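PDB 4OQJ: PKS from Streptomyces albus, which probably catalyses carbon–carbon bond-forming condensation of carrier-protein-bound acyl units during polyketide assembly for the antibiotic oxazolomycin. Local coordinates for residues A586-L589 with P594-A597; A596-Q601 with D627-L632; G149-T154 with Y161-T166; I132-G137 with F171-T176; T40-L45 with L388-L393. All blocks are in the same frame, centred on the assembly; numbering follows the deposited sequence. Where two conformers were deposited one is given.

How the interactions relate
The five contacts illustrate how a long chain is held together by packing contacts at very different sequence separations. Interactions 1 and 2 form one pair: they share Ala596 and Ala597 on helix 594-610, lie with centres about 9 Å apart, and touch through Leu588 CD1 and Ala599 CB. Interactions 3 and 4 form another, centres about 21 Å apart, joined where Arg175 NH1 probably donates to Ile165 O, and both meet the second subunit. Interaction 5 lies about 28 Å from interaction 4, centre to centre, and joins residues far apart in sequence within the ketosynthase domain. The centres of interactions 1 and 5 are about 58 Å apart. None of the segments contains the potassium ligands Ser292 and Lys294.

Interaction 1. Residues A586-L589 with P594-A597; sequences AELL and PDAA
Leu588 and Asp595 lie aslant to each other across the short connection between two helices, the branched end of the leucine against the carboxylate of the aspartate. A single methyl does the touching: Leu588 CD2 comes to 3.5 Å from Asp595 OD2, and the carboxyl carbon and CB of the aspartate follow just behind. With its CG beside the backbone N (chi1 -74°), Leu588 can extend this methyl to Asp595 although its CB does not point straight at the opposing helix. Asp595 takes the less roomy first torsion, its CG lodged between its own N and carbonyl carbon. That choice brings OD1 close to the next backbone amide, Ala596 N, in a weak bond of 2.7 Å, bent to 128° at the hydrogen. The two carboxylate oxygens thus have different neighbours, OD1 the amide at the start of helix 594-610 and OD2 the leucine methyl.

Ala596 makes the other half of the contact. Ala596 CB sits 3.4 Å from the backbone oxygen Leu588 O and 4.4 Å from Leu588 CD2. The CA atoms of Leu588 and Ala596 approach to 4.9 Å, a spacing that leaves little depth between the backbones and suits a side chain of one carbon. No hydrogen bond crosses between the segments, only packing.

The arrangement is two consecutive helices joined by a three-residue link, helix 585-590 being followed by helix 594-610. Leu588 also reaches Phe574, Ala578 and Leu581 of helix 568-581, while Leu589 packs against that helix and helix 557-566, placing the pair among these neighbours.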
# COMPACT_ATOMS: atom_id res chain seq x y z
N ALA A 586 -20.21 58.30 14.07
CA ALA A 586 -19.24 59.21 14.68
C ALA A 586 -19.79 59.86 15.95
O ALA A 586 -19.05 60.11 16.89
CB ALA A 586 -18.84 60.29 13.68
N GLU A 587 -21.09 60.12 15.96
CA GLU A 587 -21.75 60.69 17.13
C GLU A 587 -21.77 59.69 18.28
O GLU A 587 -21.40 60.02 19.40
CB GLU A 587 -23.17 61.13 16.79
CG GLU A 587 -23.32 62.62 16.56
CD GLU A 587 -24.70 63.00 16.08
OE1 GLU A 587 -25.69 62.68 16.78
OE2 GLU A 587 -24.80 63.61 14.99
N LEU A 588 -22.19 58.46 17.99
CA LEU A 588 -22.25 57.43 19.03
C LEU A 588 -20.86 57.07 19.59
O LEU A 588 -20.72 56.84 20.79
CB LEU A 588 -22.92 56.17 18.48
CG LEU A 588 -24.43 56.22 18.29
CD1 LEU A 588 -24.91 54.99 17.52
CD2 LEU A 588 -25.14 56.30 19.62
N LEU A 589 -19.85 57.04 18.73
CA LEU A 589 -18.49 56.69 19.16
C LEU A 589 -17.92 57.72 20.13
O LEU A 589 -17.02 57.41 20.91
CB LEU A 589 -17.55 56.58 17.96
CG LEU A 589 -17.66 55.38 17.02
CD1 LEU A 589 -16.66 55.55 15.88
CD2 LEU A 589 -17.44 54.05 17.74
N PRO A 594 -26.67 56.58 27.14
CA PRO A 594 -27.16 55.19 27.10
C PRO A 594 -27.24 54.61 25.69
O PRO A 594 -27.09 53.40 25.51
CB PRO A 594 -28.56 55.29 27.72
CG PRO A 594 -28.65 56.64 28.34
CD PRO A 594 -27.72 57.51 27.57
N ASP A 595 -27.48 55.46 24.69
CA ASP A 595 -27.50 55.02 23.30
C ASP A 595 -26.11 54.56 22.89
O ASP A 595 -25.95 53.53 22.22
CB ASP A 595 -28.02 56.14 22.38
CG ASP A 595 -27.20 57.44 22.48
OD1 ASP A 595 -26.47 57.65 23.48
OD2 ASP A 595 -27.30 58.27 21.54
N ALA A 596 -25.09 55.30 23.32
CA ALA A 596 -23.71 54.99 22.98
C ALA A 596 -23.25 53.73 23.69
O ALA A 596 -22.60 52.88 23.09
CB ALA A 596 -22.82 56.16 23.35
N ALA A 597 -23.60 53.60 24.96
CA ALA A 597 -23.23 52.42 25.73
C ALA A 597 -23.91 51.19 25.16
O ALA A 597 -23.29 50.13 25.06
CB ALA A 597 -23.59 52.60 27.20

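Interaction 2. Residues A596-Q601 with D627-L632; sequences AAFAVQ and DAALRL
Phe598 presents the flat of its ring to Ala629, the central feature of a helix-helix contact between 594-610 and 627-635 in the part of the chain that lies far from its centre, where helices pack beside short strands. Along the first helix the segment begins with Ala596 and Ala597, whose carbonyls serve the helix itself: Ala596 O accepts from Val600 N in the usual i to i+4 pattern.

Next comes Phe598. Its CG lies opposite the backbone N (chi1 174°), which carries the ring outward to the second helix. Ala629 CB stands almost directly over the ring centre, 3.6 Å from the centroid and only 8° off the normal, a CH-pi contact with the methyl centred on the face. The far end of the ring also meets backbone, with Phe598 CZ 3.6 Å from Ala629 O. One turn further along that helix, Leu632 adds CD1 at the ring edge, close to its plane, 4.0 Å from Phe598 CE2. One phenyl group therefore engages two successive turns, with alanine above and leucine beside it.

Ala599 and Val600 turn to Phe574 of helix 568-581, which also touches Leu632 through Cys577. Gln601 closes the segment: OE1 is bonded to Val551 N, and NE2 donates to Ala597 O at 3.2 Å, approaching from above the carbonyl plane on the face opposite to Gln601 N.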
# COMPACT_ATOMS: atom_id res chain seq x y z
N ALA A 596 -25.09 55.30 23.32
CA ALA A 596 -23.71 54.99 22.98
C ALA A 596 -23.25 53.73 23.69
O ALA A 596 -22.60 52.88 23.09
CB ALA A 596 -22.82 56.16 23.35
N ALA A 597 -23.60 53.60 24.96
CA ALA A 597 -23.23 52.42 25.73
C ALA A 597 -23.91 51.19 25.16
O ALA A 597 -23.29 50.13 25.06
CB ALA A 597 -23.59 52.60 27.20
N PHE A 598 -25.17 51.31 24.78
CA PHE A 598 -25.87 50.21 24.13
C PHE A 598 -25.16 49.79 22.85
O PHE A 598 -24.81 48.62 22.68
CB PHE A 598 -27.32 50.57 23.81
CG PHE A 598 -28.02 49.52 23.01
CD1 PHE A 598 -28.57 48.41 23.63
CD2 PHE A 598 -28.11 49.63 21.64
CE1 PHE A 598 -29.20 47.43 22.89
CE2 PHE A 598 -28.73 48.65 20.89
CZ PHE A 598 -29.28 47.55 21.52
N ALA A 599 -24.95 50.75 21.95
CA ALA A 599 -24.35 50.49 20.63
C ALA A 599 -23.04 49.70 20.73
O ALA A 599 -22.88 48.69 20.06
CB ALA A 599 -24.12 51.79 19.89
N VAL A 600 -22.11 50.17 21.55
CA VAL A 600 -20.83 49.49 21.72
C VAL A 600 -21.02 48.05 22.20
O VAL A 600 -20.37 47.14 21.70
CB VAL A 600 -19.92 50.22 22.71
CG1 VAL A 600 -18.59 49.48 22.89
CG2 VAL A 600 -19.66 51.63 22.23
N GLN A 601 -21.93 47.85 23.15
CA GLN A 601 -22.15 46.52 23.70
C GLN A 601 -22.85 45.62 22.69
O GLN A 601 -22.50 44.45 22.57
CB GLN A 601 -22.96 46.60 25.00
CG GLN A 601 -22.16 47.13 26.19
CD GLN A 601 -22.96 47.19 27.48
OE1 GLN A 601 -22.91 46.27 28.29
NE2 GLN A 601 -23.69 48.27 27.67
N ASP A 627 -36.63 52.74 21.68
CA ASP A 627 -37.39 51.65 21.07
C ASP A 627 -36.54 50.82 20.11
O ASP A 627 -36.62 49.60 20.10
CB ASP A 627 -38.62 52.20 20.34
CG ASP A 627 -39.69 52.70 21.30
OD1 ASP A 627 -39.40 52.81 22.51
OD2 ASP A 627 -40.81 52.99 20.84
N ALA A 628 -35.73 51.50 19.29
CA ALA A 628 -34.86 50.80 18.34
C ALA A 628 -33.95 49.81 19.05
O ALA A 628 -33.75 48.68 18.58
CB ALA A 628 -34.03 51.80 17.55
N ALA A 629 -33.39 50.22 20.19
CA ALA A 629 -32.53 49.34 20.98
C ALA A 629 -33.34 48.16 21.50
O ALA A 629 -32.84 47.04 21.60
CB ALA A 629 -31.90 50.11 22.12
N LEU A 630 -34.61 48.40 21.83
CA LEU A 630 -35.47 47.34 22.34
C LEU A 630 -35.74 46.31 21.24
O LEU A 630 -35.71 45.10 21.49
CB LEU A 630 -36.79 47.91 22.88
CG LEU A 630 -36.70 48.75 24.15
CD1 LEU A 630 -38.07 49.34 24.50
CD2 LEU A 630 -36.16 47.94 25.34
N ARG A 631 -35.98 46.78 20.02
CA ARG A 631 -36.21 45.88 18.89
C ARG A 631 -34.97 45.04 18.61
O ARG A 631 -35.06 43.84 18.38
CB ARG A 631 -36.62 46.66 17.64
N LEU A 632 -33.81 45.68 18.61
CA LEU A 632 -32.56 44.99 18.33
C LEU A 632 -32.33 43.90 19.36
O LEU A 632 -31.86 42.81 19.02
CB LEU A 632 -31.39 45.97 18.32
CG LEU A 632 -31.25 46.83 17.06
CD1 LEU A 632 -30.16 47.88 17.24
CD2 LEU A 632 -30.95 45.96 15.85

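Interaction 3. Residues G149-T154 with Y161-T166; sequences GERYRT and YRMMIT
Met163, present as selenomethionine, lays its selenium and terminal methyl across the flank of Tyr152, overlapping the backbone and CB more than the ring. The methyl is the leading atom: Met163 CE reaches 3.6 Å from Tyr152 CA and 3.9 Å from Arg151 O. Selenium follows, with Met163 SE 4.1 Å from Tyr152 CB. The chain runs extended through chi2 and then bends at chi3 (-86°), a turn that sets the methyl against the neighbouring helix backbone.

Towards the ring itself the approach is from the rim. Met163 SE lies 5.5 Å from the centroid of the Tyr152 ring, 77° off its normal, so this is a Met-aromatic contact of the edge type; the methyl is placed obliquely to the ring. The tyrosine stem, its CG opposite the backbone N, directs the phenol past the selenium rather than over it.

The contact joins two consecutive short helices, 149-153 and 157-167, of the ketosynthase domain. The turn between them is fastened by Arg160, which hydrogen-bonds through NE to Tyr152 O and through NH2 to Arg153 O at the end of the first helix. Tyr152 and Met164 also pack on Leu140 of the second subunit, so this helical hairpin is part of the dimer contact.

No hydrogen bond links the two segments. The contact is probably dominated by dispersion; selenium stands here for the sulfur of the natural methionine, which is also polarisable. The geometry is consistent with a weak attraction between the chalcogen and the C-H edge of the ring, added to ordinary van der Waals contact.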
# COMPACT_ATOMS: atom_id res chain seq x y z
N GLY A 149 0.07 -14.39 23.61
CA GLY A 149 0.10 -15.71 23.00
C GLY A 149 -0.83 -16.70 23.67
O GLY A 149 -1.80 -17.15 23.06
N GLU A 150 -0.52 -17.05 24.91
CA GLU A 150 -1.31 -18.05 25.63
C GLU A 150 -2.75 -17.58 25.75
O GLU A 150 -3.69 -18.37 25.61
CB GLU A 150 -0.71 -18.30 27.02
N ARG A 151 -2.91 -16.29 26.01
CA ARG A 151 -4.22 -15.67 26.11
C ARG A 151 -5.07 -15.96 24.88
O ARG A 151 -6.24 -16.32 24.99
CB ARG A 151 -4.05 -14.16 26.30
CG ARG A 151 -5.20 -13.43 26.95
CD ARG A 151 -4.67 -12.21 27.68
NE ARG A 151 -5.61 -11.10 27.70
CZ ARG A 151 -5.34 -9.91 28.23
NH1 ARG A 151 -4.17 -9.67 28.80
NH2 ARG A 151 -6.26 -8.95 28.21
N TYR A 152 -4.46 -15.81 23.70
CA TYR A 152 -5.16 -16.04 22.44
C TYR A 152 -5.64 -17.49 22.26
O TYR A 152 -6.81 -17.72 21.95
CB TYR A 152 -4.26 -15.68 21.24
CG TYR A 152 -5.01 -15.74 19.92
CD1 TYR A 152 -5.10 -16.92 19.20
CD2 TYR A 152 -5.65 -14.61 19.42
CE1 TYR A 152 -5.80 -16.97 18.00
CE2 TYR A 152 -6.34 -14.66 18.23
CZ TYR A 152 -6.42 -15.84 17.52
OH TYR A 152 -7.12 -15.88 16.34
N ARG A 153 -4.75 -18.46 22.45
CA ARG A 153 -5.09 -19.84 22.12
C ARG A 153 -6.10 -20.47 23.09
O ARG A 153 -6.72 -21.48 22.76
CB ARG A 153 -3.83 -20.70 22.07
CG ARG A 153 -3.33 -20.97 20.64
CD ARG A 153 -1.85 -21.29 20.60
NE ARG A 153 -1.08 -20.15 21.09
CZ ARG A 153 -0.26 -20.16 22.13
NH1 ARG A 153 -0.03 -21.27 22.83
NH2 ARG A 153 0.36 -19.04 22.48
N THR A 154 -6.28 -19.87 24.26
CA THR A 154 -7.24 -20.37 25.24
C THR A 154 -8.45 -19.45 25.41
O THR A 154 -9.15 -19.52 26.42
CB THR A 154 -6.58 -20.54 26.62
OG1 THR A 154 -6.40 -19.25 27.22
CG2 THR A 154 -5.23 -21.25 26.50
N TYR A 161 -11.38 -12.32 18.45
CA TYR A 161 -11.75 -11.27 17.52
C TYR A 161 -11.30 -9.90 18.05
O TYR A 161 -10.72 -9.10 17.33
CB TYR A 161 -13.26 -11.29 17.27
CG TYR A 161 -13.76 -10.16 16.40
CD1 TYR A 161 -14.14 -8.94 16.95
CD2 TYR A 161 -13.86 -10.31 15.02
CE1 TYR A 161 -14.59 -7.90 16.16
CE2 TYR A 161 -14.31 -9.27 14.22
CZ TYR A 161 -14.68 -8.08 14.79
OH TYR A 161 -15.14 -7.04 14.00
N ARG A 162 -11.53 -9.65 19.33
CA ARG A 162 -11.10 -8.39 19.91
C ARG A 162 -9.55 -8.27 19.89
O ARG A 162 -9.00 -7.19 19.65
CB ARG A 162 -11.68 -8.27 21.33
CG ARG A 162 -11.38 -6.95 22.06
CD ARG A 162 -11.52 -5.67 21.21
NE ARG A 162 -12.88 -5.41 20.75
CZ ARG A 162 -13.34 -4.20 20.41
NH1 ARG A 162 -12.55 -3.14 20.49
NH2 ARG A 162 -14.59 -4.05 19.99
N MSE A 163 -8.84 -9.38 20.08
CA MSE A 163 -7.39 -9.35 19.96
C MSE A 163 -6.94 -9.13 18.50
O MSE A 163 -5.96 -8.44 18.26
CB MSE A 163 -6.79 -10.65 20.52
CG MSE A 163 -6.66 -10.60 22.05
SE MSE A 163 -5.82 -12.18 22.80
CE MSE A 163 -7.43 -13.25 22.92
N MSE A 164 -7.66 -9.68 17.54
CA MSE A 164 -7.32 -9.46 16.14
C MSE A 164 -7.43 -7.98 15.74
O MSE A 164 -6.52 -7.44 15.09
CB MSE A 164 -8.21 -10.30 15.22
CG MSE A 164 -7.99 -10.03 13.73
SE MSE A 164 -9.36 -10.88 12.61
CE MSE A 164 -10.80 -9.56 12.90
N ILE A 165 -8.51 -7.31 16.12
CA ILE A 165 -8.66 -5.91 15.68
C ILE A 165 -7.77 -4.97 16.49
O ILE A 165 -7.61 -3.82 16.09
CB ILE A 165 -10.13 -5.41 15.73
CG1 ILE A 165 -10.65 -5.36 17.17
CG2 ILE A 165 -11.00 -6.27 14.84
CD1 ILE A 165 -12.10 -4.91 17.27
N THR A 166 -7.17 -5.46 17.58
CA THR A 166 -6.22 -4.62 18.32
C THR A 166 -4.76 -4.97 18.03
O THR A 166 -3.86 -4.31 18.55
CB THR A 166 -6.44 -4.71 19.86
OG1 THR A 166 -6.38 -6.07 20.29
CG2 THR A 166 -7.79 -4.11 20.25

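Interaction 4. Residues I132-G137 with F171-T176; sequences IGVYAG and FVATRT
Ala136 and Ala173 mark the close approach of strand 132-137 to helix 171-176, their CA atoms 5.7 Å apart, with the two short axes passing 7.5 Å from each other and 141° between their N-to-C directions. This is helix-on-sheet packing within a beta-alpha-beta crossover of the thiolase-type ketosynthase fold: strand 132-138 and its parallel neighbour 186-190 lie side by side, and helix 171-180, one of the helices on the connection between them, covers both. Small residues allow the backbones to come this near.

Val134 lies earlier in the strand. Its CB is directed toward the helix, and Val134 CG1, set between the backbone N and the carbonyl carbon (chi1 53°), lies 3.6 Å from Ala173 O and 4.2 Å from Ala173 CB. The alanine methyl in turn sits 4.1 Å from the strand oxygen Val134 O, so methyl and carbonyl meet on each side of the interface.

Further along, the helix supplies the branch. Val172 CG1 comes to 3.9 Å from Ala136 O and 4.4 Å from Gly137 CA, lying against the strand backbone. Phe110 of helix 105-121 joins this core by touching Ala136, Val172 and Thr176. On another side of the helix, Thr174 OG1 is hydrogen-bonded to Tyr297 OH of the second subunit, so the element that packs on the sheet also takes part in the dimer contact.

Thr176, whose CB points to the strand, turns its hydroxyl back on its own helix: OG1 donates to Val172 O at 2.9 Å, nearly in line with the carbonyl, at a C=O...donor angle of 164°.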
# COMPACT_ATOMS: atom_id res chain seq x y z
N ILE A 132 -7.27 13.98 4.57
CA ILE A 132 -5.97 13.48 5.02
C ILE A 132 -5.91 11.96 4.96
O ILE A 132 -6.69 11.28 5.64
CB ILE A 132 -5.66 13.92 6.46
CG1 ILE A 132 -5.89 15.43 6.63
CG2 ILE A 132 -4.25 13.50 6.83
CD1 ILE A 132 -5.58 15.96 8.01
N GLY A 133 -4.99 11.44 4.15
CA GLY A 133 -4.74 10.01 4.05
C GLY A 133 -3.64 9.57 5.00
O GLY A 133 -2.94 10.40 5.59
N VAL A 134 -3.49 8.26 5.15
CA VAL A 134 -2.41 7.72 5.96
C VAL A 134 -1.93 6.37 5.44
O VAL A 134 -2.73 5.44 5.23
CB VAL A 134 -2.82 7.60 7.47
CG1 VAL A 134 -4.11 6.83 7.65
CG2 VAL A 134 -1.69 6.97 8.29
N TYR A 135 -0.62 6.29 5.24
CA TYR A 135 0.06 5.06 4.84
C TYR A 135 1.09 4.71 5.91
O TYR A 135 2.01 5.47 6.19
CB TYR A 135 0.73 5.24 3.47
CG TYR A 135 -0.28 5.43 2.37
CD1 TYR A 135 -0.81 6.68 2.06
CD2 TYR A 135 -0.74 4.33 1.65
CE1 TYR A 135 -1.77 6.82 1.04
CE2 TYR A 135 -1.67 4.47 0.65
CZ TYR A 135 -2.19 5.70 0.35
OH TYR A 135 -3.13 5.76 -0.67
N ALA A 136 0.95 3.55 6.52
CA ALA A 136 1.80 3.21 7.65
C ALA A 136 1.97 1.71 7.81
O ALA A 136 1.11 0.94 7.37
CB ALA A 136 1.23 3.80 8.92
N GLY A 137 3.07 1.30 8.42
CA GLY A 137 3.32 -0.12 8.67
C GLY A 137 3.93 -0.32 10.04
O GLY A 137 4.60 0.56 10.54
N PHE A 171 -4.67 -2.88 11.06
CA PHE A 171 -5.44 -1.91 11.83
C PHE A 171 -4.62 -0.71 12.28
O PHE A 171 -5.18 0.20 12.86
CB PHE A 171 -6.11 -2.61 13.01
CG PHE A 171 -7.05 -3.70 12.56
CD1 PHE A 171 -8.27 -3.39 12.00
CD2 PHE A 171 -6.67 -5.03 12.63
CE1 PHE A 171 -9.13 -4.39 11.54
CE2 PHE A 171 -7.52 -6.03 12.18
CZ PHE A 171 -8.75 -5.71 11.62
N VAL A 172 -3.32 -0.66 11.97
CA VAL A 172 -2.52 0.47 12.44
C VAL A 172 -2.96 1.76 11.76
O VAL A 172 -3.11 2.78 12.43
CB VAL A 172 -0.99 0.28 12.24
CG1 VAL A 172 -0.57 0.09 10.78
CG2 VAL A 172 -0.21 1.45 12.86
N ALA A 173 -3.18 1.72 10.45
CA ALA A 173 -3.52 2.92 9.72
C ALA A 173 -4.97 3.30 10.00
O ALA A 173 -5.26 4.47 10.17
CB ALA A 173 -3.29 2.74 8.21
N THR A 174 -5.87 2.33 10.03
CA THR A 174 -7.28 2.64 10.24
C THR A 174 -7.61 3.05 11.69
O THR A 174 -8.49 3.88 11.89
CB THR A 174 -8.17 1.45 9.85
OG1 THR A 174 -7.82 0.31 10.65
CG2 THR A 174 -8.01 1.14 8.37
N ARG A 175 -6.94 2.48 12.68
CA ARG A 175 -7.09 2.95 14.06
C ARG A 175 -6.74 4.42 14.13
O ARG A 175 -7.45 5.21 14.75
CB ARG A 175 -6.21 2.18 15.03
CG ARG A 175 -6.34 2.66 16.49
CD ARG A 175 -5.44 1.89 17.43
NE ARG A 175 -5.26 0.54 16.94
CZ ARG A 175 -6.18 -0.41 17.04
NH1 ARG A 175 -5.94 -1.59 16.51
NH2 ARG A 175 -7.32 -0.19 17.66
N THR A 176 -5.65 4.79 13.46
CA THR A 176 -5.22 6.18 13.45
C THR A 176 -6.25 7.04 12.73
O THR A 176 -6.58 8.13 13.20
CB THR A 176 -3.83 6.32 12.78
OG1 THR A 176 -2.89 5.51 13.51
CG2 THR A 176 -3.35 7.74 12.78

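Interaction 5. Residues T40-L45 with L388-L393; sequences TFWKVL and LRHRTL
Thr392 OG1 donates to His390 O at 2.7 Å, a short bond within the pair of residues that receives Trp42 from helix 38-46. The donor stands well above the carbonyl plane, 62° out of it. Trp42, with CG anti to the backbone N (chi1 177°), extends its indole toward the histidine. His390 carries the stack: its imidazole lies over the five-membered ring of the Trp42 indole, with the two centroids 3.7 Å apart and the planes tilted by only 2°. At the nearest point His390 ND1 is 3.5 Å from Trp42 CE2. The same ND1 is hydrogen-bonded to Leu386 O, one turn back along its own helix, which would restrain the rotation of the imidazole in this face-to-face position.

A Schellman motif ends helix 376-390 just here. Arg391, with positive phi, is its C-prime residue; Thr392 N pairs with Met387 O and Arg391 N, weakly, with Leu388 O. The reversal sends the chain into strand 392-393, which pairs antiparallel with 420-421, and it turns Thr392 towards the indole. Leu386 and Val394 also pack on Trp42. Where His390 covers a face, Thr392 meets the rim of the benzene part near its plane, its CB 3.8 Å from Trp42 CZ2.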
# COMPACT_ATOMS: atom_id res chain seq x y z
N THR A 40 15.35 16.72 19.93
CA THR A 40 16.33 15.90 20.64
C THR A 40 17.03 14.95 19.65
O THR A 40 18.16 14.53 19.88
CB THR A 40 15.69 15.11 21.81
OG1 THR A 40 14.51 14.42 21.38
CG2 THR A 40 15.31 16.04 22.95
N PHE A 41 16.36 14.61 18.55
CA PHE A 41 16.98 13.77 17.53
C PHE A 41 18.09 14.56 16.84
O PHE A 41 19.16 14.04 16.57
CB PHE A 41 15.93 13.28 16.52
CG PHE A 41 16.45 12.27 15.51
CD1 PHE A 41 17.36 11.28 15.87
CD2 PHE A 41 15.97 12.29 14.20
CE1 PHE A 41 17.82 10.35 14.94
CE2 PHE A 41 16.41 11.34 13.26
CZ PHE A 41 17.34 10.37 13.64
N TRP A 42 17.82 15.83 16.57
CA TRP A 42 18.83 16.67 15.95
C TRP A 42 20.03 16.80 16.86
O TRP A 42 21.16 16.94 16.40
CB TRP A 42 18.28 18.05 15.61
CG TRP A 42 19.33 18.92 15.05
CD1 TRP A 42 19.80 20.08 15.57
CD2 TRP A 42 20.08 18.69 13.84
NE1 TRP A 42 20.79 20.60 14.77
CE2 TRP A 42 20.98 19.76 13.70
CE3 TRP A 42 20.05 17.69 12.86
CZ2 TRP A 42 21.86 19.86 12.62
CZ3 TRP A 42 20.92 17.78 11.79
CH2 TRP A 42 21.83 18.87 11.68
N LYS A 43 19.79 16.75 18.17
CA LYS A 43 20.89 16.84 19.12
C LYS A 43 21.74 15.57 19.07
O LYS A 43 22.96 15.65 19.09
CB LYS A 43 20.37 17.09 20.53
CG LYS A 43 19.83 18.49 20.73
N VAL A 44 21.11 14.41 18.99
CA VAL A 44 21.83 13.15 18.82
C VAL A 44 22.70 13.21 17.58
O VAL A 44 23.85 12.79 17.60
CB VAL A 44 20.86 11.93 18.72
CG1 VAL A 44 21.58 10.67 18.22
CG2 VAL A 44 20.21 11.65 20.08
N LEU A 45 22.14 13.75 16.49
CA LEU A 45 22.79 13.74 15.19
C LEU A 45 23.95 14.73 15.11
O LEU A 45 25.07 14.37 14.71
CB LEU A 45 21.78 14.06 14.09
CG LEU A 45 20.68 13.02 13.84
CD1 LEU A 45 19.60 13.62 12.96
CD2 LEU A 45 21.29 11.79 13.21
N LEU A 388 18.97 19.15 6.17
CA LEU A 388 18.65 20.09 5.10
C LEU A 388 18.06 21.38 5.66
O LEU A 388 18.40 22.47 5.20
CB LEU A 388 17.66 19.47 4.11
CG LEU A 388 18.21 18.46 3.10
CD1 LEU A 388 17.07 17.67 2.45
CD2 LEU A 388 19.02 19.18 2.04
N ARG A 389 17.16 21.24 6.63
CA ARG A 389 16.54 22.41 7.24
C ARG A 389 17.59 23.22 7.99
O ARG A 389 17.53 24.44 7.99
CB ARG A 389 15.40 22.01 8.19
CG ARG A 389 14.47 23.18 8.48
CD ARG A 389 13.39 22.94 9.53
NE ARG A 389 12.49 24.10 9.58
CZ ARG A 389 11.79 24.49 10.65
NH1 ARG A 389 11.85 23.82 11.79
NH2 ARG A 389 11.02 25.58 10.56
N HIS A 390 18.55 22.54 8.62
CA HIS A 390 19.61 23.22 9.36
C HIS A 390 20.81 23.60 8.48
O HIS A 390 21.74 24.25 8.96
CB HIS A 390 20.11 22.33 10.51
CG HIS A 390 19.21 22.31 11.70
ND1 HIS A 390 18.33 21.28 11.95
CD2 HIS A 390 19.06 23.18 12.73
CE1 HIS A 390 17.66 21.53 13.07
NE2 HIS A 390 18.09 22.68 13.56
N ARG A 391 20.81 23.19 7.21
CA ARG A 391 21.96 23.38 6.31
C ARG A 391 23.26 22.97 7.00
O ARG A 391 24.27 23.69 7.01
CB ARG A 391 22.03 24.82 5.80
CG ARG A 391 21.02 25.10 4.67
CD ARG A 391 20.10 26.28 4.95
NE ARG A 391 20.69 27.57 4.57
CZ ARG A 391 20.45 28.22 3.43
NH1 ARG A 391 19.60 27.74 2.52
NH2 ARG A 391 21.05 29.38 3.20
N THR A 392 23.20 21.78 7.59
CA THR A 392 24.27 21.26 8.40
C THR A 392 24.47 19.77 8.14
O THR A 392 23.53 18.97 8.23
CB THR A 392 23.96 21.48 9.89
OG1 THR A 392 23.82 22.89 10.13
CG2 THR A 392 25.05 20.91 10.76
N LEU A 393 25.70 19.39 7.78
CA LEU A 393 26.06 17.99 7.67
C LEU A 393 26.38 17.47 9.06
O LEU A 393 26.87 18.25 9.89
CB LEU A 393 27.26 17.79 6.75
CG LEU A 393 27.11 18.14 5.26
CD1 LEU A 393 28.47 18.06 4.55
CD2 LEU A 393 26.12 17.22 4.58